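Local structure of guanine nucleotide exchange protein (Legionella pneumophila, 1XSZ) at residues A[82-85]-A[86-89]; A[138-141]-A[142-145]. The protein probably acts as a guanine nucleotide exchange factor for ADP-ribosylation factor (Arf) GTPases, with a cap lying over the active site of its Sec7 domain. All blocks are in the same frame, centred on the assembly; numbering follows the deposited sequence.

Both contacts lie within the Sec7 domain, and their centres are about 18 Å apart. Contact 1 is the turn that leads into helix 89-98; contact 2 is a stretch of the middle of helix 131-149. F89, the last residue of contact 1, joins them: its ring reaches contact 2 with CZ 3.5 Å from A138 N and CE2 3.9 Å from T141 OG1, both by packing. Contact 2 is probably the one nearer the active site, since its helix helps line the Arf-binding groove in other Sec7 domains; F139, I142 and M143 meet helix 252-258 of the capping domain. Contact 1 lies at the surface, its centre about 24 Å from the centre of the chain.

Contact 1: A[82-85]-A[86-89]; sequences MNFN and GQSF
F84 and Q87 meet twice, once through the backbone and once through their side chains. Q87 N donates to F84 O over 3.2 Å with an N-H...O angle of 159°, a fairly straight bond although the donor stands above the carbonyl plane. This bond closes a type II beta turn from F84 to Q87, whose CA atoms lie 5.7 Å apart. G86, at the third position of the turn, has the positive phi that a type II turn needs there and that glycine readily adopts.

Between the side chains, the Q87 amide approaches the F84 ring at its edge. Q87 NE2 comes within 3.6 Å of F84 CD1, near the ring plane; with the amide and ring planes only 2° apart, the amide continues alongside the ring and does not lie over a face. The extended chain of Q87 beyond CG (chi2 -176°) carries the amide out to this edge, and Q87 CB stays 3.7 Å from F84 O. N83 O also lies 3.8 Å from Q87 NE2. The other end of the amide is fixed from outside the turn: OE1 is hydrogen-bonded to T95 OG1, which helps set the rotation of the group.

The buried F84 ring packs edge-to-face with F116 and touches F96, while Q123 holds the incoming backbone through bonds to M82 O and F84 N. S88 is the N-cap of helix 89-98, its OG hydrogen-bonded to E91 N and E188 OE2, and F89 begins the helix with its ring edge-to-face against Y120. The whole is a type II turn followed at once by a serine N-cap, a helix-to-helix connection within the all-helical Sec7 domain.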
ATOM      1  N   MET A  82     -14.617  13.211   6.521  1.00 20.51           N
ATOM      2  CA  MET A  82     -13.757  14.365   6.282  1.00 20.98           C
ATOM      3  C   MET A  82     -14.560  15.401   5.507  1.00 20.72           C
ATOM      4  O   MET A  82     -15.386  15.048   4.668  1.00 21.83           O
ATOM      5  CB  MET A  82     -12.523  13.952   5.478  1.00 20.46           C
ATOM      6  CG  MET A  82     -11.611  12.989   6.224  1.00 19.00           C
ATOM      7  SD  MET A  82     -10.190  12.448   5.251  1.00 24.85           S
ATOM      8  CE  MET A  82      -9.147  13.892   5.331  1.00 24.85           C
ATOM      9  N   ASN A  83     -14.316  16.678   5.787  1.00 21.23           N
ATOM     10  CA  ASN A  83     -15.043  17.758   5.122  1.00 21.52           C
ATOM     11  C   ASN A  83     -14.217  18.410   4.016  1.00 21.59           C
ATOM     12  O   ASN A  83     -13.300  19.180   4.299  1.00 25.50           O
ATOM     13  CB  ASN A  83     -15.440  18.825   6.147  1.00 22.44           C
ATOM     14  CG  ASN A  83     -16.265  19.949   5.538  1.00 22.64           C
ATOM     15  OD1 ASN A  83     -16.457  21.000   6.157  1.00 25.46           O
ATOM     16  ND2 ASN A  83     -16.767  19.733   4.331  1.00 20.53           N
ATOM     17  N   PHE A  84     -14.553  18.107   2.766  1.00 21.44           N
ATOM     18  CA  PHE A  84     -13.848  18.674   1.622  1.00 22.56           C
ATOM     19  C   PHE A  84     -14.609  19.856   1.034  1.00 23.09           C
ATOM     20  O   PHE A  84     -14.123  20.523   0.123  1.00 24.85           O
ATOM     21  CB  PHE A  84     -13.639  17.608   0.544  1.00 22.25           C
ATOM     22  CG  PHE A  84     -12.757  16.479   0.984  1.00 22.65           C
ATOM     23  CD1 PHE A  84     -11.430  16.713   1.331  1.00 23.41           C
ATOM     24  CD2 PHE A  84     -13.263  15.188   1.090  1.00 21.94           C
ATOM     25  CE1 PHE A  84     -10.615  15.677   1.780  1.00 23.05           C
ATOM     26  CE2 PHE A  84     -12.456  14.145   1.539  1.00 23.41           C
ATOM     27  CZ  PHE A  84     -11.132  14.391   1.885  1.00 22.31           C
ATOM     28  N   ASN A  85     -15.802  20.113   1.557  1.00 20.40           N
ATOM     29  CA  ASN A  85     -16.601  21.224   1.064  1.00 20.01           C
ATOM     30  C   ASN A  85     -15.918  22.546   1.394  1.00 18.88           C
ATOM     31  O   ASN A  85     -15.636  22.850   2.555  1.00 21.38           O
ATOM     32  CB  ASN A  85     -18.002  21.187   1.679  1.00 17.48           C
ATOM     33  CG  ASN A  85     -18.863  22.354   1.235  1.00 17.92           C
ATOM     34  OD1 ASN A  85     -18.684  23.478   1.697  1.00 20.42           O
ATOM     35  ND2 ASN A  85     -19.793  22.092   0.327  1.00 20.54           N
ATOM     36  N   GLY A  86     -15.647  23.324   0.356  1.00 19.40           N
ATOM     37  CA  GLY A  86     -14.993  24.601   0.550  1.00 15.76           C
ATOM     38  C   GLY A  86     -13.595  24.632  -0.031  1.00 14.51           C
ATOM     39  O   GLY A  86     -13.091  25.688  -0.388  1.00 14.77           O
ATOM     40  N   GLN A  87     -12.968  23.463  -0.137  1.00 14.60           N
ATOM     41  CA  GLN A  87     -11.609  23.374  -0.667  1.00 14.91           C
ATOM     42  C   GLN A  87     -11.578  23.098  -2.156  1.00 13.70           C
ATOM     43  O   GLN A  87     -12.483  22.471  -2.700  1.00 15.11           O
ATOM     44  CB  GLN A  87     -10.836  22.243   0.013  1.00 17.06           C
ATOM     45  CG  GLN A  87     -10.625  22.384   1.500  1.00 19.50           C
ATOM     46  CD  GLN A  87      -9.770  21.252   2.039  1.00 21.65           C
ATOM     47  OE1 GLN A  87      -8.593  21.435   2.346  1.00 25.99           O
ATOM     48  NE2 GLN A  87     -10.356  20.069   2.132  1.00 21.30           N
ATOM     49  N   SER A  88     -10.513  23.562  -2.804  1.00 13.79           N
ATOM     50  CA  SER A  88     -10.319  23.306  -4.223  1.00 13.79           C
ATOM     51  C   SER A  88      -9.943  21.825  -4.321  1.00 13.91           C
ATOM     52  O   SER A  88      -9.713  21.162  -3.303  1.00 14.05           O
ATOM     53  CB  SER A  88      -9.171  24.152  -4.766  1.00 14.22           C
ATOM     54  OG  SER A  88      -7.930  23.692  -4.255  1.00 15.46           O
ATOM     55  N   PHE A  89      -9.872  21.308  -5.542  1.00 13.29           N
ATOM     56  CA  PHE A  89      -9.517  19.907  -5.740  1.00 12.60           C
ATOM     57  C   PHE A  89      -8.125  19.607  -5.189  1.00 12.24           C
ATOM     58  O   PHE A  89      -7.938  18.639  -4.450  1.00 12.70           O
ATOM     59  CB  PHE A  89      -9.552  19.553  -7.229  1.00 13.86           C
ATOM     60  CG  PHE A  89      -9.146  18.136  -7.520  1.00 12.64           C
ATOM     61  CD1 PHE A  89     -10.051  17.094  -7.356  1.00 14.33           C
ATOM     62  CD2 PHE A  89      -7.846  17.840  -7.917  1.00 13.87           C
ATOM     63  CE1 PHE A  89      -9.674  15.772  -7.582  1.00 15.58           C
ATOM     64  CE2 PHE A  89      -7.459  16.516  -8.144  1.00 14.42           C
ATOM     65  CZ  PHE A  89      -8.370  15.487  -7.978  1.00 14.89           C
TER

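Contact 2: A[138-141]-A[142-145]; sequences AFQT and IMLN
Four successive i to i+4 hydrogen bonds run from I142, M143, L144 and N145 back to A138, F139, Q140 and T141, the shortest 2.8 Å between L144 N and Q140 O, the longest 3.0 Å between I142 N and A138 O, with N-H...O angles of 148° to 160°, the signature of a regular alpha helix.

Along one flank, the methyl of M143 is the meeting point. Its CE lies 4.0 Å from F139 CD1, in the plane of the ring and at its edge, so this is an edge contact and not packing on a face. The same CE lies 3.5 Å from both Q140 OE1 and Q140 NE2 and 3.6 Å from Q140 CD, so the methyl sits over the amide face. A bend at the end of the M143 chain (chi3 -67°) brings CE back to these two neighbours.

The sequence AFQTIMLN matches the second of the conserved Sec7 motifs, which in relatives helps form the Arf-binding groove and probably does so here. The cap meets this flank: F139 stacks on W253, M143 touches W253 and F256, and I142 packs on F257.

I142 CG1 sits 3.3 Å from A138 O, hugging the preceding helical turn. T141 turns its hydroxyl back along the helix, where OG1 is hydrogen-bonded to L137 O, so the hydroxyl of this buried residue is satisfied within the helix.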
ATOM      1  N   ALA A 138      -6.767  12.932  -9.732  1.00 12.09           N
ATOM      2  CA  ALA A 138      -5.984  12.703  -8.528  1.00 11.51           C
ATOM      3  C   ALA A 138      -4.627  12.071  -8.803  1.00 12.72           C
ATOM      4  O   ALA A 138      -3.607  12.598  -8.354  1.00 12.90           O
ATOM      5  CB  ALA A 138      -6.771  11.851  -7.536  1.00 12.73           C
ATOM      6  N   PHE A 139      -4.591  10.962  -9.544  1.00 11.67           N
ATOM      7  CA  PHE A 139      -3.290  10.354  -9.770  1.00 11.75           C
ATOM      8  C   PHE A 139      -2.432  11.156 -10.742  1.00 11.47           C
ATOM      9  O   PHE A 139      -1.209  11.149 -10.633  1.00 12.02           O
ATOM     10  CB  PHE A 139      -3.411   8.841 -10.107  1.00 12.39           C
ATOM     11  CG  PHE A 139      -3.812   8.510 -11.520  1.00 11.85           C
ATOM     12  CD1 PHE A 139      -2.932   8.711 -12.577  1.00 13.00           C
ATOM     13  CD2 PHE A 139      -5.032   7.879 -11.774  1.00 13.70           C
ATOM     14  CE1 PHE A 139      -3.250   8.280 -13.868  1.00 15.15           C
ATOM     15  CE2 PHE A 139      -5.359   7.444 -13.063  1.00 14.26           C
ATOM     16  CZ  PHE A 139      -4.463   7.645 -14.109  1.00 13.83           C
ATOM     17  N   GLN A 140      -3.053  11.896 -11.658  1.00 12.18           N
ATOM     18  CA  GLN A 140      -2.278  12.736 -12.563  1.00 12.50           C
ATOM     19  C   GLN A 140      -1.641  13.860 -11.730  1.00 11.92           C
ATOM     20  O   GLN A 140      -0.486  14.217 -11.946  1.00 13.20           O
ATOM     21  CB  GLN A 140      -3.172  13.334 -13.660  1.00 13.93           C
ATOM     22  CG  GLN A 140      -3.625  12.350 -14.731  1.00 17.61           C
ATOM     23  CD  GLN A 140      -2.500  11.904 -15.646  1.00 16.00           C
ATOM     24  OE1 GLN A 140      -1.565  12.655 -15.912  1.00 20.35           O
ATOM     25  NE2 GLN A 140      -2.601  10.684 -16.154  1.00 19.84           N
ATOM     26  N   THR A 141      -2.384  14.404 -10.766  1.00 12.13           N
ATOM     27  CA  THR A 141      -1.853  15.470  -9.920  1.00 12.84           C
ATOM     28  C   THR A 141      -0.722  14.945  -9.037  1.00 11.56           C
ATOM     29  O   THR A 141       0.265  15.640  -8.810  1.00 12.36           O
ATOM     30  CB  THR A 141      -2.967  16.095  -9.056  1.00 12.89           C
ATOM     31  OG1 THR A 141      -4.002  16.590  -9.916  1.00 13.62           O
ATOM     32  CG2 THR A 141      -2.420  17.256  -8.232  1.00 14.16           C
ATOM     33  N   ILE A 142      -0.863  13.716  -8.547  1.00 11.80           N
ATOM     34  CA  ILE A 142       0.194  13.117  -7.738  1.00 11.14           C
ATOM     35  C   ILE A 142       1.453  12.946  -8.604  1.00 11.93           C
ATOM     36  O   ILE A 142       2.559  13.240  -8.157  1.00 11.51           O
ATOM     37  CB  ILE A 142      -0.275  11.772  -7.143  1.00 10.50           C
ATOM     38  CG1 ILE A 142      -1.313  12.055  -6.050  1.00 11.94           C
ATOM     39  CG2 ILE A 142       0.911  10.989  -6.570  1.00 11.32           C
ATOM     40  CD1 ILE A 142      -2.065  10.835  -5.577  1.00 12.44           C
ATOM     41  N   MET A 143       1.294  12.494  -9.847  1.00 12.22           N
ATOM     42  CA  MET A 143       2.460  12.358 -10.717  1.00 12.49           C
ATOM     43  C   MET A 143       3.052  13.731 -11.019  1.00 12.23           C
ATOM     44  O   MET A 143       4.275  13.898 -11.057  1.00 12.55           O
ATOM     45  CB  MET A 143       2.103  11.688 -12.052  1.00 12.63           C
ATOM     46  CG  MET A 143       1.817  10.199 -11.969  1.00 11.73           C
ATOM     47  SD  MET A 143       1.778   9.387 -13.594  1.00 14.20           S
ATOM     48  CE  MET A 143       0.328  10.119 -14.308  1.00 14.31           C
ATOM     49  N   LEU A 144       2.188  14.712 -11.256  1.00 12.08           N
ATOM     50  CA  LEU A 144       2.646  16.059 -11.568  1.00 11.42           C
ATOM     51  C   LEU A 144       3.439  16.659 -10.404  1.00 11.33           C
ATOM     52  O   LEU A 144       4.402  17.399 -10.615  1.00 12.04           O
ATOM     53  CB  LEU A 144       1.446  16.947 -11.927  1.00 12.40           C
ATOM     54  CG  LEU A 144       1.757  18.368 -12.390  1.00 12.12           C
ATOM     55  CD1 LEU A 144       2.666  18.332 -13.615  1.00 15.26           C
ATOM     56  CD2 LEU A 144       0.453  19.076 -12.727  1.00 13.33           C
ATOM     57  N   ASN A 145       3.031  16.346  -9.177  1.00 11.81           N
ATOM     58  CA  ASN A 145       3.745  16.838  -8.001  1.00 11.38           C
ATOM     59  C   ASN A 145       5.208  16.367  -8.051  1.00 11.49           C
ATOM     60  O   ASN A 145       6.126  17.146  -7.814  1.00 12.84           O
ATOM     61  CB  ASN A 145       3.042  16.339  -6.734  1.00 12.43           C
ATOM     62  CG  ASN A 145       3.762  16.735  -5.464  1.00 12.11           C
ATOM     63  OD1 ASN A 145       4.363  15.889  -4.785  1.00 15.57           O
ATOM     64  ND2 ASN A 145       3.712  18.014  -5.131  1.00 10.96           N
TER